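Local coordinates for protein aminotransferase (Neisseria meningitidis Z2491, PDB 3JTX) that probably transfers amino groups between amino acids and keto acids, using pyridoxal 5'-phosphate held covalently on a lysine as its cofactor, at residues E192-D195 and L196-K199; E164-K167 and R168-L171; C223-A226 and A227-G231; C149-P152 and S153-P156; L86-A90 and D91-L95. All blocks are in the same frame, centred on the assembly; numbering follows the deposited sequence.

How the interactions relate
Followed from the N terminus, the five contacts come in series, none nesting or crossing, and each closes only a local turn. Interaction 5 (86-95) folds the chain into edge strand 94-97 of the seven-stranded sheet. Interaction 4 (149-156) reverses it after strand 143-148, the opposite edge. Interaction 2 (164-171) turns helix 163-167 into inner strand 169-175, and interactions 1 and 3 lie in crossover helices 187-200 and 223-229. Four of them join into a chain of touches: W166 of interaction 2 meets L196 of interaction 1, F194 there packs on A227 and L230 of interaction 3, and L224 there rests on L86 of interaction 5. Interaction 4 stands apart from these.

Interaction 1 of 5, residues E192-D195 and L196-K199; sequences EVFD and LQDK
L196 gives its backbone N to E192 O at 3.0 Å and so continues helix 187-200, the crossover helix of the beta-alpha-beta unit that joins parallel strands 169-175 and 203-207. Leucine suits this half-covered flank: CB rests near V193 O, CD1 lies beside E192 O, and both E192 and L196 reach the loop residue W158. Q197 follows with a 2.8 Å bond from its N to V193 O. Its CG stands anti to the backbone N (chi1 -173°) and the chain is extended beyond, which carries the amide alongside F194, the two side chains pointing the same way with OE1 4.2 Å from F194 CD1. This is the face turned to the sheet, where F194 packs on I204 and L237; a glutamine is tolerated in such a buried place because NE2 bonds to F202 O and OE1 accepts a hydrogen bond from R232. D198, on the solvent side, bonds through N to F194 O at 2.9 Å. Its OD1 pairs with R232, while OD2 lies 4.4 Å from D195 OD1. A water donates to both oxygens, 2.7 Å to D198 OD2 and 2.9 Å to D195 OD1, which probably eases the repulsion of the two acids. K199, fitted to the exposed side by its long, charged chain, completes the turn: its N reaches D195 O at 3.1 Å, with the N-H...O angle down to 144°.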
loop_
_atom_site.group_PDB
_atom_site.type_symbol
_atom_site.label_atom_id
_atom_site.label_comp_id
_atom_site.label_asym_id
_atom_site.label_seq_id
_atom_site.Cartn_x
_atom_site.Cartn_y
_atom_site.Cartn_z
ATOM N N GLU A 192 -19.296 25.788 -9.032
ATOM C CA GLU A 192 -18.145 26.684 -9.077
ATOM C C GLU A 192 -16.840 25.958 -9.417
ATOM O O GLU A 192 -16.089 26.410 -10.293
ATOM C CB GLU A 192 -17.996 27.440 -7.760
ATOM C CG GLU A 192 -16.983 28.567 -7.829
ATOM C CD GLU A 192 -16.974 29.471 -6.601
ATOM O OE1 GLU A 192 -17.566 29.115 -5.555
ATOM O OE2 GLU A 192 -16.333 30.542 -6.690
ATOM N N VAL A 193 -16.572 24.843 -8.738
ATOM C CA VAL A 193 -15.325 24.137 -8.985
ATOM C C VAL A 193 -15.343 23.467 -10.367
ATOM O O VAL A 193 -14.309 23.419 -11.037
ATOM C CB VAL A 193 -14.936 23.169 -7.836
ATOM C CG1 VAL A 193 -15.845 21.941 -7.780
ATOM C CG2 VAL A 193 -13.451 22.774 -7.969
ATOM N N PHE A 194 -16.514 23.010 -10.813
ATOM C CA PHE A 194 -16.644 22.450 -12.148
ATOM C C PHE A 194 -16.342 23.512 -13.221
ATOM O O PHE A 194 -15.670 23.223 -14.213
ATOM C CB PHE A 194 -18.041 21.847 -12.377
ATOM C CG PHE A 194 -18.304 20.548 -11.628
ATOM C CD1 PHE A 194 -17.291 19.625 -11.370
ATOM C CD2 PHE A 194 -19.597 20.223 -11.235
ATOM C CE1 PHE A 194 -17.559 18.449 -10.711
ATOM C CE2 PHE A 194 -19.862 19.045 -10.568
ATOM C CZ PHE A 194 -18.862 18.162 -10.310
ATOM N N ASP A 195 -16.846 24.726 -13.031
ATOM C CA ASP A 195 -16.574 25.801 -13.972
ATOM C C ASP A 195 -15.068 26.126 -13.991
ATOM O O ASP A 195 -14.495 26.340 -15.063
ATOM C CB ASP A 195 -17.418 27.037 -13.653
ATOM C CG ASP A 195 -18.928 26.838 -13.972
ATOM O OD1 ASP A 195 -19.286 25.973 -14.787
ATOM O OD2 ASP A 195 -19.766 27.554 -13.408
ATOM N N LEU A 196 -14.431 26.150 -12.822
ATOM C CA LEU A 196 -12.972 26.321 -12.754
ATOM C C LEU A 196 -12.235 25.185 -13.478
ATOM O O LEU A 196 -11.256 25.418 -14.194
ATOM C CB LEU A 196 -12.499 26.458 -11.300
ATOM C CG LEU A 196 -12.739 27.833 -10.655
ATOM C CD1 LEU A 196 -12.666 27.727 -9.164
ATOM C CD2 LEU A 196 -11.745 28.879 -11.180
ATOM N N GLN A 197 -12.727 23.956 -13.328
ATOM C CA GLN A 197 -12.172 22.825 -14.062
ATOM C C GLN A 197 -12.268 23.025 -15.578
ATOM O O GLN A 197 -11.311 22.739 -16.309
ATOM C CB GLN A 197 -12.847 21.513 -13.650
ATOM C CG GLN A 197 -12.197 20.270 -14.252
ATOM C CD GLN A 197 -12.845 18.987 -13.768
ATOM O OE1 GLN A 197 -14.058 18.815 -13.916
ATOM N NE2 GLN A 197 -12.049 18.094 -13.152
ATOM N N ASP A 198 -13.411 23.504 -16.064
ATOM C CA ASP A 198 -13.562 23.737 -17.503
ATOM C C ASP A 198 -12.592 24.789 -17.980
ATOM O O ASP A 198 -12.114 24.721 -19.092
ATOM C CB ASP A 198 -14.994 24.176 -17.864
ATOM C CG ASP A 198 -15.984 23.037 -17.764
ATOM O OD1 ASP A 198 -15.558 21.877 -17.836
ATOM O OD2 ASP A 198 -17.187 23.291 -17.602
ATOM N N LYS A 199 -12.310 25.761 -17.130
ATOM C CA LYS A 199 -11.411 26.854 -17.491
ATOM C C LYS A 199 -9.943 26.390 -17.488
ATOM O O LYS A 199 -9.189 26.698 -18.414
ATOM C CB LYS A 199 -11.617 28.008 -16.508
ATOM C CG LYS A 199 -10.872 29.280 -16.849
ATOM C CD LYS A 199 -11.557 30.482 -16.189
ATOM C CE LYS A 199 -10.735 31.750 -16.299
ATOM N NZ LYS A 199 -10.614 32.226 -17.702
HETATM O O HOH W 1 -18.050 25.832 -17.387
#

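Interaction 2 of 5, residues E164-K167 and R168-L171; sequences EVWK and RTKL
R168 N reaches back to V165 O at 2.9 Å, and T169 N bonds to W166 O at 3.0 Å; both bonds span three residues, and each donor stands well above the plane of the carbonyl it meets. The backbone thus turns tightly as helix 163-167 gives way to a strand. T169 adds a side-chain bond: OG1 lies beside its own backbone N (chi1 -65°), from where it donates to V165 O at 2.9 Å, on the opposite face of that carbonyl from R168 N. A threonine fits here because its hydroxyl gives V165 O a second donor while CG2 lies near W166 CZ3. The turn delivers the chain into strand 169-175, which runs in the seven-stranded sheet of the class I and II aminotransferase fold, parallel to its neighbours 122-127 and 203-207. W166 stacks on Y200 at the end of helix 187-200. On the other flank, R168 grips E164 side-on in a salt bridge. The glutamate is bent at its second torsion (-82°), bringing OE2 to 2.9 Å from R168 NE and OE1 to 3.1 Å from R168 NH2; the NH2 bond lies in the guanidinium plane and uses the syn lone pair of OE1, whereas OE2 is tilted out of that plane at NE. NH1 bonds to K120 O, and NH2 also pairs with E143. A water links K167 O, at 2.8 Å, to K170 NZ, at 2.7 Å.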
loop_
_atom_site.group_PDB
_atom_site.type_symbol
_atom_site.label_atom_id
_atom_site.label_comp_id
_atom_site.label_asym_id
_atom_site.label_seq_id
_atom_site.Cartn_x
_atom_site.Cartn_y
_atom_site.Cartn_z
ATOM N N GLU A 164 -2.306 32.866 -12.073
ATOM C CA GLU A 164 -0.980 32.287 -12.259
ATOM C C GLU A 164 -0.885 30.884 -11.648
ATOM O O GLU A 164 -0.383 29.947 -12.279
ATOM C CB GLU A 164 0.087 33.206 -11.637
ATOM C CG GLU A 164 1.528 32.891 -12.065
ATOM C CD GLU A 164 2.189 31.737 -11.276
ATOM O OE1 GLU A 164 1.879 31.538 -10.075
ATOM O OE2 GLU A 164 3.044 31.031 -11.874
ATOM N N VAL A 165 -1.373 30.734 -10.427
ATOM C CA VAL A 165 -1.421 29.414 -9.798
ATOM C C VAL A 165 -2.407 28.504 -10.528
ATOM O O VAL A 165 -2.073 27.365 -10.835
ATOM C CB VAL A 165 -1.813 29.511 -8.324
ATOM C CG1 VAL A 165 -1.999 28.109 -7.710
ATOM C CG2 VAL A 165 -0.760 30.321 -7.558
ATOM N N TRP A 166 -3.622 28.992 -10.799
ATOM C CA TRP A 166 -4.619 28.149 -11.488
ATOM C C TRP A 166 -4.063 27.557 -12.775
ATOM O O TRP A 166 -4.293 26.390 -13.063
ATOM C CB TRP A 166 -5.929 28.890 -11.789
ATOM C CG TRP A 166 -6.841 29.022 -10.628
ATOM C CD1 TRP A 166 -7.282 30.184 -10.065
ATOM C CD2 TRP A 166 -7.420 27.955 -9.857
ATOM N NE1 TRP A 166 -8.091 29.906 -8.986
ATOM C CE2 TRP A 166 -8.199 28.546 -8.843
ATOM C CE3 TRP A 166 -7.361 26.561 -9.935
ATOM C CZ2 TRP A 166 -8.904 27.789 -7.904
ATOM C CZ3 TRP A 166 -8.054 25.807 -9.001
ATOM C CH2 TRP A 166 -8.814 26.423 -7.995
ATOM N N LYS A 167 -3.312 28.353 -13.538
ATOM C CA LYS A 167 -2.767 27.873 -14.804
ATOM C C LYS A 167 -1.790 26.702 -14.644
ATOM O O LYS A 167 -1.615 25.936 -15.585
ATOM C CB LYS A 167 -2.115 29.009 -15.576
ATOM C CG LYS A 167 -3.112 29.998 -16.168
ATOM C CD LYS A 167 -2.401 31.184 -16.818
ATOM C CE LYS A 167 -3.382 32.070 -17.580
ATOM N NZ LYS A 167 -2.704 33.179 -18.308
ATOM N N ARG A 168 -1.180 26.574 -13.458
ATOM C CA ARG A 168 -0.262 25.482 -13.133
ATOM C C ARG A 168 -0.912 24.377 -12.278
ATOM O O ARG A 168 -0.209 23.474 -11.831
ATOM C CB ARG A 168 0.939 26.005 -12.316
ATOM C CG ARG A 168 1.735 27.102 -12.945
ATOM C CD ARG A 168 3.028 27.396 -12.163
ATOM N NE ARG A 168 2.799 28.259 -11.005
ATOM C CZ ARG A 168 2.984 27.917 -9.732
ATOM N NH1 ARG A 168 3.401 26.706 -9.392
ATOM N NH2 ARG A 168 2.745 28.808 -8.782
ATOM N N THR A 169 -2.212 24.473 -12.001
ATOM C CA THR A 169 -2.852 23.563 -11.053
ATOM C C THR A 169 -3.263 22.258 -11.720
ATOM O O THR A 169 -4.038 22.256 -12.677
ATOM C CB THR A 169 -4.063 24.222 -10.364
ATOM O OG1 THR A 169 -3.604 25.310 -9.554
ATOM C CG2 THR A 169 -4.828 23.212 -9.475
ATOM N N LYS A 170 -2.769 21.141 -11.188
ATOM C CA LYS A 170 -3.002 19.829 -11.786
ATOM C C LYS A 170 -4.125 19.066 -11.108
ATOM O O LYS A 170 -4.730 18.173 -11.705
ATOM C CB LYS A 170 -1.714 18.985 -11.729
ATOM C CG LYS A 170 -0.471 19.665 -12.336
ATOM C CD LYS A 170 -0.635 19.985 -13.818
ATOM C CE LYS A 170 0.503 20.857 -14.331
ATOM N NZ LYS A 170 0.230 21.398 -15.706
ATOM N N LEU A 171 -4.391 19.394 -9.847
ATOM C CA LEU A 171 -5.388 18.677 -9.070
ATOM C C LEU A 171 -5.917 19.598 -7.981
ATOM O O LEU A 171 -5.191 20.447 -7.465
ATOM C CB LEU A 171 -4.778 17.410 -8.453
ATOM C CG LEU A 171 -5.696 16.458 -7.689
ATOM C CD1 LEU A 171 -5.353 15.000 -7.952
ATOM C CD2 LEU A 171 -5.663 16.770 -6.179
HETATM O O HOH W 2 -1.881 23.139 -15.895
#

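Interaction 3 of 5, residues C223-A226 and A227-G231; sequences CLQA and AAQLG
Between C223-A226 and A227-G231 the contact lies within one short helix, 223-229, turn against turn; the helix forms the crossover of the beta-alpha-beta unit between parallel strands 203-207 and 237-242. Three regular bonds hold it: A227 N to C223 O at 3.0 Å, A228 N to L224 O at 3.1 Å and Q229 N to Q225 O at 2.9 Å. At its start C223 N bonds to E208. Apolar residues, most of them small, occupy the buried side, where the helix comes close to its neighbours: A226 and C223 lie against W190 of helix 187-200, A227 against L237, and L224 against M239. Alanine suits such a place, since its single methyl lets the backbone approach. On the outer side two glutamines, polar and flexible, run side by side in the same direction. Q225 CG is anti to its own N (chi1 177°) while Q229 CG lies beside its N (chi1 -73°), and these different choices bring the amides together at one end. Q229 NE2 comes to 3.3 Å from Q225 CG, with the amide planes turned 59° apart. The two NE2 groups are both donors and do not bond to each other; instead they share one water, which accepts from Q225 NE2 at 3.1 Å and from Q229 NE2 at 3.0 Å. Beyond them L230 N still reaches A226 O at 2.9 Å, but L230 is already leaving the helix. G231 follows with positive phi, easy for glycine, and bonds to A228 O, while R232 N reaches A227 O: the Schellman motif that ends a helix.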
loop_
_atom_site.group_PDB
_atom_site.type_symbol
_atom_site.label_atom_id
_atom_site.label_comp_id
_atom_site.label_asym_id
_atom_site.label_seq_id
_atom_site.Cartn_x
_atom_site.Cartn_y
_atom_site.Cartn_z
ATOM N N CYS A 223 -19.717 14.029 -5.065
ATOM C CA CYS A 223 -19.157 14.604 -6.296
ATOM C C CYS A 223 -19.808 14.019 -7.551
ATOM O O CYS A 223 -20.241 14.746 -8.444
ATOM C CB CYS A 223 -17.643 14.367 -6.331
ATOM S SG CYS A 223 -16.806 14.868 -7.870
ATOM N N LEU A 224 -19.881 12.691 -7.623
ATOM C CA LEU A 224 -20.429 12.043 -8.837
ATOM C C LEU A 224 -21.918 12.340 -9.017
ATOM O O LEU A 224 -22.380 12.577 -10.125
ATOM C CB LEU A 224 -20.155 10.527 -8.837
ATOM C CG LEU A 224 -18.682 10.089 -8.819
ATOM C CD1 LEU A 224 -18.535 8.577 -9.052
ATOM C CD2 LEU A 224 -17.855 10.877 -9.859
ATOM N N GLN A 225 -22.649 12.396 -7.911
ATOM C CA GLN A 225 -24.057 12.775 -7.936
ATOM C C GLN A 225 -24.244 14.242 -8.358
ATOM O O GLN A 225 -25.171 14.565 -9.080
ATOM C CB GLN A 225 -24.672 12.548 -6.542
ATOM C CG GLN A 225 -26.132 12.977 -6.412
ATOM C CD GLN A 225 -26.716 12.622 -5.060
ATOM O OE1 GLN A 225 -26.065 12.795 -4.030
ATOM N NE2 GLN A 225 -27.954 12.104 -5.061
ATOM N N ALA A 226 -23.361 15.123 -7.893
ATOM C CA ALA A 226 -23.414 16.546 -8.269
ATOM C C ALA A 226 -23.209 16.716 -9.788
ATOM O O ALA A 226 -23.933 17.480 -10.435
ATOM C CB ALA A 226 -22.375 17.345 -7.507
ATOM N N ALA A 227 -22.249 15.974 -10.341
ATOM C CA ALA A 227 -22.006 15.980 -11.782
ATOM C C ALA A 227 -23.250 15.557 -12.539
ATOM O O ALA A 227 -23.680 16.237 -13.482
ATOM C CB ALA A 227 -20.841 15.067 -12.140
ATOM N N ALA A 228 -23.821 14.427 -12.126
ATOM C CA ALA A 228 -25.068 13.924 -12.727
ATOM C C ALA A 228 -26.174 14.978 -12.677
ATOM O O ALA A 228 -26.811 15.268 -13.691
ATOM C CB ALA A 228 -25.513 12.632 -12.016
ATOM N N GLN A 229 -26.387 15.561 -11.499
ATOM C CA GLN A 229 -27.441 16.552 -11.307
ATOM C C GLN A 229 -27.245 17.814 -12.143
ATOM O O GLN A 229 -28.224 18.438 -12.553
ATOM C CB GLN A 229 -27.625 16.882 -9.822
ATOM C CG GLN A 229 -28.328 15.728 -9.043
ATOM C CD GLN A 229 -28.477 16.000 -7.530
ATOM O OE1 GLN A 229 -28.348 17.130 -7.073
ATOM N NE2 GLN A 229 -28.742 14.949 -6.764
ATOM N N LEU A 230 -25.992 18.161 -12.420
ATOM C CA LEU A 230 -25.663 19.325 -13.229
ATOM C C LEU A 230 -25.421 18.977 -14.710
ATOM O O LEU A 230 -25.032 19.830 -15.478
ATOM C CB LEU A 230 -24.434 20.019 -12.626
ATOM C CG LEU A 230 -24.629 20.659 -11.246
ATOM C CD1 LEU A 230 -23.278 21.096 -10.662
ATOM C CD2 LEU A 230 -25.594 21.825 -11.313
ATOM N N GLY A 231 -25.649 17.729 -15.110
ATOM C CA GLY A 231 -25.589 17.343 -16.525
ATOM C C GLY A 231 -24.178 17.184 -17.067
ATOM O O GLY A 231 -23.949 17.314 -18.264
HETATM O O HOH W 3 -29.191 12.245 -7.858
#

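Interaction 4 of 5, residues C149-P152 and S153-P156; sequences CPAP and SFNP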
loop_
_atom_site.group_PDB
_atom_site.type_symbol
_atom_site.label_atom_id
_atom_site.label_comp_id
_atom_site.label_asym_id
_atom_site.label_seq_id
_atom_site.Cartn_x
_atom_site.Cartn_y
_atom_site.Cartn_z
ATOM N N CYS A 149 -11.432 28.286 4.157
ATOM C CA CYS A 149 -12.819 27.911 4.427
ATOM C C CYS A 149 -13.369 28.672 5.644
ATOM O O CYS A 149 -13.376 28.149 6.760
ATOM C CB CYS A 149 -12.876 26.409 4.678
ATOM S SG CYS A 149 -12.311 25.458 3.269
ATOM N N PRO A 150 -13.793 29.934 5.438
ATOM C CA PRO A 150 -14.289 30.766 6.538
ATOM C C PRO A 150 -15.758 30.537 6.844
ATOM O O PRO A 150 -16.507 30.084 5.979
ATOM C CB PRO A 150 -14.091 32.189 5.997
ATOM C CG PRO A 150 -14.343 32.041 4.529
ATOM C CD PRO A 150 -13.700 30.704 4.178
ATOM N N ALA A 151 -16.158 30.878 8.069
ATOM C CA ALA A 151 -17.560 30.869 8.496
ATOM C C ALA A 151 -18.388 31.812 7.625
ATOM O O ALA A 151 -17.835 32.735 7.039
ATOM C CB ALA A 151 -17.659 31.302 9.971
ATOM N N PRO A 152 -19.713 31.588 7.531
ATOM C CA PRO A 152 -20.511 30.510 8.157
ATOM C C PRO A 152 -20.666 29.208 7.353
ATOM O O PRO A 152 -21.046 28.195 7.926
ATOM C CB PRO A 152 -21.890 31.159 8.331
ATOM C CG PRO A 152 -21.987 32.132 7.182
ATOM C CD PRO A 152 -20.574 32.634 6.939
ATOM N N SER A 153 -20.411 29.230 6.049
ATOM C CA SER A 153 -20.576 28.026 5.224
ATOM C C SER A 153 -19.408 27.041 5.386
ATOM O O SER A 153 -19.605 25.822 5.326
ATOM C CB SER A 153 -20.700 28.410 3.749
ATOM O OG SER A 153 -19.428 28.765 3.203
ATOM N N PHE A 154 -18.211 27.590 5.593
ATOM C CA PHE A 154 -16.939 26.855 5.543
ATOM C C PHE A 154 -16.664 26.198 4.175
ATOM O O PHE A 154 -15.851 25.282 4.087
ATOM C CB PHE A 154 -16.818 25.840 6.699
ATOM C CG PHE A 154 -17.015 26.449 8.050
ATOM C CD1 PHE A 154 -15.984 27.120 8.678
ATOM C CD2 PHE A 154 -18.250 26.382 8.678
ATOM C CE1 PHE A 154 -16.170 27.716 9.915
ATOM C CE2 PHE A 154 -18.450 26.969 9.923
ATOM C CZ PHE A 154 -17.410 27.632 10.543
ATOM N N ASN A 155 -17.315 26.683 3.110
ATOM C CA ASN A 155 -16.950 26.271 1.749
ATOM C C ASN A 155 -15.632 26.930 1.353
ATOM O O ASN A 155 -15.321 28.003 1.852
ATOM C CB ASN A 155 -18.024 26.667 0.736
ATOM C CG ASN A 155 -19.377 26.034 1.026
ATOM O OD1 ASN A 155 -20.419 26.664 0.825
ATOM N ND2 ASN A 155 -19.371 24.807 1.506
ATOM N N PRO A 156 -14.852 26.292 0.453
ATOM C CA PRO A 156 -13.565 26.853 0.012
ATOM C C PRO A 156 -13.695 28.165 -0.758
ATOM O O PRO A 156 -14.579 28.289 -1.593
ATOM C CB PRO A 156 -12.998 25.771 -0.919
ATOM C CG PRO A 156 -13.817 24.547 -0.679
ATOM C CD PRO A 156 -15.152 25.015 -0.220
HETATM O O HOH W 4 -16.688 30.027 3.208
#
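A cis peptide bond joins A151 to P152, and F154, two residues on, has the left-handed backbone conformation that residues other than glycine and, less so, asparagine seldom adopt; with these two features the loop folds back so that the F154 ring lies against A151. An ST turn follows the bend, in the loop that leaves strand 143-148, an edge of the large sheet, before helix 163-167. In it S153 OG accepts from N155 N at 3.0 Å, nearly straight; chi1 of 76° places the hydroxyl between the serine's own N and carbonyl carbon, and serine suits the place because its short side chain brings the hydroxyl to an N-H only two residues on. Proline, with its ready access to a cis bond, fits the point of reversal. The two runs on either side of the bend point in nearly opposite directions. Across them, A151 CA sits over one face of the F154 ring, 3.9 Å from its centroid, in a CH-pi contact, and A151 CB touches F154 CZ. P152 O lies 3.4 Å from F154 CD2, while W330 meets the same ring edge-to-face. The backbone link is slight: F154 N bonds only weakly to P150 O, at 3.0 Å. Water supports it, donating to P150 O and to N155 O at 2.8 Å each and so tying the two runs together. S153 O is held by S183 OG from another loop. The cysteine, compact and only weakly polar, suits the buried end, with C149 CB 3.2 Å from F154 O and C149 SG 3.8 Å from P156 CA.

Interaction 5 of 5, residues L86-A90 and D91-L95; sequences LTVDA and DNEIL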
loop_
_atom_site.group_PDB
_atom_site.type_symbol
_atom_site.label_atom_id
_atom_site.label_comp_id
_atom_site.label_asym_id
_atom_site.label_seq_id
_atom_site.Cartn_x
_atom_site.Cartn_y
_atom_site.Cartn_z
ATOM N N LEU A 86 -27.583 6.603 -9.326
ATOM C CA LEU A 86 -26.289 6.807 -9.967
ATOM C C LEU A 86 -25.759 5.489 -10.528
ATOM O O LEU A 86 -25.632 4.517 -9.792
ATOM C CB LEU A 86 -25.280 7.370 -8.957
ATOM C CG LEU A 86 -23.940 7.867 -9.520
ATOM C CD1 LEU A 86 -24.129 9.169 -10.310
ATOM C CD2 LEU A 86 -22.973 8.061 -8.391
ATOM N N THR A 87 -25.477 5.472 -11.832
ATOM C CA THR A 87 -24.970 4.288 -12.515
ATOM C C THR A 87 -23.488 4.470 -12.862
ATOM O O THR A 87 -23.124 5.314 -13.689
ATOM C CB THR A 87 -25.764 3.988 -13.793
ATOM O OG1 THR A 87 -25.693 5.112 -14.678
ATOM C CG2 THR A 87 -27.227 3.700 -13.454
ATOM N N VAL A 88 -22.650 3.666 -12.213
ATOM C CA VAL A 88 -21.201 3.699 -12.363
ATOM C C VAL A 88 -20.769 2.291 -12.783
ATOM O O VAL A 88 -21.190 1.304 -12.188
ATOM C CB VAL A 88 -20.539 4.109 -11.015
ATOM C CG1 VAL A 88 -19.007 3.994 -11.058
ATOM C CG2 VAL A 88 -20.977 5.525 -10.621
ATOM N N ASP A 89 -19.938 2.194 -13.806
ATOM C CA ASP A 89 -19.642 0.892 -14.427
ATOM C C ASP A 89 -18.552 0.161 -13.643
ATOM O O ASP A 89 -17.426 0.622 -13.585
ATOM C CB ASP A 89 -19.221 1.125 -15.894
ATOM C CG ASP A 89 -19.015 -0.168 -16.678
ATOM O OD1 ASP A 89 -18.843 -1.251 -16.083
ATOM O OD2 ASP A 89 -19.021 -0.084 -17.922
ATOM N N ALA A 90 -18.894 -0.984 -13.046
ATOM C CA ALA A 90 -17.948 -1.793 -12.281
ATOM C C ALA A 90 -16.753 -2.249 -13.123
ATOM O O ALA A 90 -15.653 -2.410 -12.597
ATOM C CB ALA A 90 -18.660 -3.007 -11.637
ATOM N N ASP A 91 -16.954 -2.422 -14.428
ATOM C CA ASP A 91 -15.875 -2.883 -15.328
ATOM C C ASP A 91 -14.771 -1.854 -15.589
ATOM O O ASP A 91 -13.666 -2.252 -15.969
ATOM C CB ASP A 91 -16.434 -3.267 -16.715
ATOM C CG ASP A 91 -17.361 -4.477 -16.687
ATOM O OD1 ASP A 91 -17.206 -5.364 -15.821
ATOM O OD2 ASP A 91 -18.235 -4.555 -17.577
ATOM N N ASN A 92 -15.042 -0.547 -15.449
ATOM C CA ASN A 92 -13.989 0.412 -15.780
ATOM C C ASN A 92 -13.970 1.724 -14.997
ATOM O O ASN A 92 -13.027 2.487 -15.150
ATOM C CB ASN A 92 -13.924 0.670 -17.295
ATOM C CG ASN A 92 -15.186 1.301 -17.852
ATOM O OD1 ASN A 92 -16.037 1.782 -17.118
ATOM N ND2 ASN A 92 -15.295 1.309 -19.173
ATOM N N GLU A 93 -14.942 1.947 -14.108
ATOM C CA GLU A 93 -15.023 3.204 -13.340
ATOM C C GLU A 93 -14.788 3.072 -11.844
ATOM O O GLU A 93 -14.957 4.044 -11.107
ATOM C CB GLU A 93 -16.375 3.881 -13.574
ATOM C CG GLU A 93 -16.535 4.442 -14.978
ATOM C CD GLU A 93 -17.822 5.220 -15.175
ATOM O OE1 GLU A 93 -18.908 4.656 -14.920
ATOM O OE2 GLU A 93 -17.737 6.400 -15.599
ATOM N N ILE A 94 -14.390 1.884 -11.397
ATOM C CA ILE A 94 -14.185 1.601 -9.981
ATOM C C ILE A 94 -12.906 0.786 -9.755
ATOM O O ILE A 94 -12.699 -0.236 -10.394
ATOM C CB ILE A 94 -15.374 0.797 -9.409
ATOM C CG1 ILE A 94 -16.682 1.551 -9.643
ATOM C CG2 ILE A 94 -15.148 0.481 -7.911
ATOM C CD1 ILE A 94 -17.922 0.915 -9.041
ATOM N N LEU A 95 -12.041 1.233 -8.847
ATOM C CA LEU A 95 -10.930 0.380 -8.353
ATOM C C LEU A 95 -11.009 0.258 -6.842
ATOM O O LEU A 95 -11.184 1.260 -6.143
ATOM C CB LEU A 95 -9.546 0.948 -8.716
ATOM C CG LEU A 95 -9.132 0.964 -10.189
ATOM C CD1 LEU A 95 -7.729 1.647 -10.366
ATOM C CD2 LEU A 95 -9.176 -0.481 -10.783
HETATM O O HOH W 5 -19.143 -2.468 -18.960
HETATM O O HOH W 6 -13.289 -0.850 -12.908
#
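D89 N donates almost straight, at 172°, to E93 OE1 at 2.9 Å, using the anti lone pair of that oxygen; OE1 also pairs with R234, so a glutamate here satisfies a backbone N-H and a charge at once. D89 O takes two donors, E93 N at 2.9 Å, nearly in line with the C=O, and N92 N at 3.2 Å from above the carbonyl plane. The aspartate's own carboxylate turns toward D91: CG is anti to the backbone N (chi1 -175°), letting OD1 accept from D91 N at 2.8 Å, from above the carboxylate plane, an Asx turn. A water donates to D89 OD2 at 2.6 Å and to D91 OD2 at 2.7 Å, while another bridges A90 O and I94 O; R72 also bonds to A90 O. On the inner side valine and isoleucine, both branched and apolar, cross at about a right angle, V88 CG1 meeting I94 CG1 at 3.7 Å as the chain enters strand 94-97. E93 is probably ionised, given its salt bridge to R234, and the donors round D89 are consistent with a carboxylate there too; the water shared by D89 and D91 probably eases the repulsion between those two acids.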